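Local coordinates for protein flavodoxin-like domain (Synechococcus elongatus PCC 6301, PDB 3HLY) that probably binds flavin mononucleotide and takes part in electron transfer, as flavodoxins do, at residues Tyr128-Cys131 with Glu132-Thr136. Residues are numbered along the deposited sequence; the frame is centred on the assembly and turned at random.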
loop_
_atom_site.group_PDB
_atom_site.type_symbol
_atom_site.label_atom_id
_atom_site.label_comp_id
_atom_site.label_asym_id
_atom_site.label_seq_id
_atom_site.Cartn_x
_atom_site.Cartn_y
_atom_site.Cartn_z
ATOM N N TYR A 128 4.748 -14.470 -1.175
ATOM C CA TYR A 128 3.717 -14.247 -0.171
ATOM C C TYR A 128 4.307 -14.231 1.222
ATOM O O TYR A 128 3.798 -13.536 2.104
ATOM C CB TYR A 128 2.619 -15.303 -0.264
ATOM C CG TYR A 128 1.769 -15.154 -1.496
ATOM C CD1 TYR A 128 1.179 -13.932 -1.809
ATOM C CD2 TYR A 128 1.569 -16.229 -2.369
ATOM C CE1 TYR A 128 0.421 -13.779 -2.959
ATOM C CE2 TYR A 128 0.809 -16.082 -3.527
ATOM C CZ TYR A 128 0.243 -14.858 -3.813
ATOM O OH TYR A 128 -0.485 -14.689 -4.956
ATOM N N GLN A 129 5.381 -14.991 1.422
ATOM C CA GLN A 129 6.041 -15.022 2.724
ATOM C C GLN A 129 6.717 -13.678 2.948
ATOM O O GLN A 129 6.734 -13.168 4.064
ATOM C CB GLN A 129 7.096 -16.131 2.791
ATOM C CG GLN A 129 7.812 -16.225 4.137
ATOM C CD GLN A 129 6.860 -16.520 5.295
ATOM O OE1 GLN A 129 6.225 -17.579 5.342
ATOM N NE2 GLN A 129 6.754 -15.581 6.232
ATOM N N GLN A 130 7.276 -13.112 1.880
ATOM C CA GLN A 130 7.944 -11.821 1.953
ATOM C C GLN A 130 6.927 -10.698 2.249
ATOM O O GLN A 130 7.226 -9.754 2.985
ATOM C CB GLN A 130 8.694 -11.548 0.650
ATOM C CG GLN A 130 9.497 -10.257 0.665
ATOM C CD GLN A 130 10.170 -9.991 -0.660
ATOM O OE1 GLN A 130 10.012 -10.764 -1.617
ATOM N NE2 GLN A 130 10.921 -8.892 -0.738
ATOM N N CYS A 131 5.748 -10.777 1.647
ATOM C CA CYS A 131 4.679 -9.814 1.938
ATOM C C CYS A 131 4.308 -9.898 3.431
ATOM O O CYS A 131 4.144 -8.872 4.111
ATOM C CB CYS A 131 3.419 -10.156 1.156
ATOM S SG CYS A 131 3.482 -9.774 -0.579
ATOM N N GLU A 132 4.134 -11.122 3.925
ATOM C CA GLU A 132 3.767 -11.316 5.324
ATOM C C GLU A 132 4.867 -10.805 6.233
ATOM O O GLU A 132 4.594 -10.155 7.242
ATOM C CB GLU A 132 3.505 -12.789 5.629
ATOM C CG GLU A 132 3.005 -13.035 7.036
ATOM C CD GLU A 132 2.625 -14.489 7.263
ATOM O OE1 GLU A 132 3.304 -15.159 8.073
ATOM O OE2 GLU A 132 1.653 -14.955 6.622
ATOM N N GLU A 133 6.114 -11.094 5.873
ATOM C CA GLU A 133 7.236 -10.634 6.682
ATOM C C GLU A 133 7.352 -9.113 6.640
ATOM O O GLU A 133 7.724 -8.498 7.627
ATOM C CB GLU A 133 8.557 -11.245 6.198
ATOM C CG GLU A 133 9.698 -10.953 7.156
ATOM C CD GLU A 133 9.496 -11.630 8.510
ATOM O OE1 GLU A 133 9.963 -11.084 9.531
ATOM O OE2 GLU A 133 8.878 -12.717 8.547
ATOM N N SER A 134 7.037 -8.511 5.495
ATOM C CA SER A 134 7.100 -7.060 5.365
ATOM C C SER A 134 6.060 -6.428 6.282
ATOM O O SER A 134 6.325 -5.387 6.895
ATOM C CB SER A 134 6.822 -6.621 3.914
ATOM O OG SER A 134 7.777 -7.150 3.024
ATOM N N GLY A 135 4.879 -7.056 6.357
ATOM C CA GLY A 135 3.800 -6.543 7.202
ATOM C C GLY A 135 4.174 -6.661 8.664
ATOM O O GLY A 135 3.898 -5.775 9.469
ATOM N N THR A 136 4.818 -7.772 8.999
ATOM C CA THR A 136 5.268 -8.019 10.344
ATOM C C THR A 136 6.294 -6.979 10.750
ATOM O O THR A 136 6.234 -6.426 11.851
ATOM C CB THR A 136 5.903 -9.416 10.452
ATOM O OG1 THR A 136 4.934 -10.405 10.100
ATOM C CG2 THR A 136 6.391 -9.677 11.864
HETATM O O HOH W 1 9.549 -14.488 6.657
#
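Ser134 turns its hydroxyl back onto the preceding turn, where OG donates to Gln130 O at 2.7 Å. The same carbonyl oxygen also takes the backbone bond from Ser134 N at 2.8 Å, and the two donors arrive from opposite faces of the carbonyl plane, OG tilted 34° from it. With chi1 at -61°, OG lies beside the backbone N and anti to the carbonyl carbon, on the side facing the preceding turn. The serine is buried, and this bond uses the proton of its hydroxyl within its own helix while its side chain packs on Phe114 and Ile117. One residue further on, Gly135 N donates to Cys131 O at 3.0 Å, continuing the i to i+4 pattern. Helix 125-144 is the last helix of the flavodoxin-like alpha/beta fold, with its five-stranded parallel sheet, and Cys131 packs on Leu17, Ala20 and Ile21 of helix 14-27. The exposed flank is looser. There Gln129, bent at chi2, brings NE2 no nearer than 3.9 Å to Glu132 OE1, with the amide and carboxylate planes 78° apart. A water bridges Gln129 to the next glutamate instead, donating to Glu133 OE2 at 2.7 Å and accepting only weakly from Gln129 NE2 at 3.0 Å.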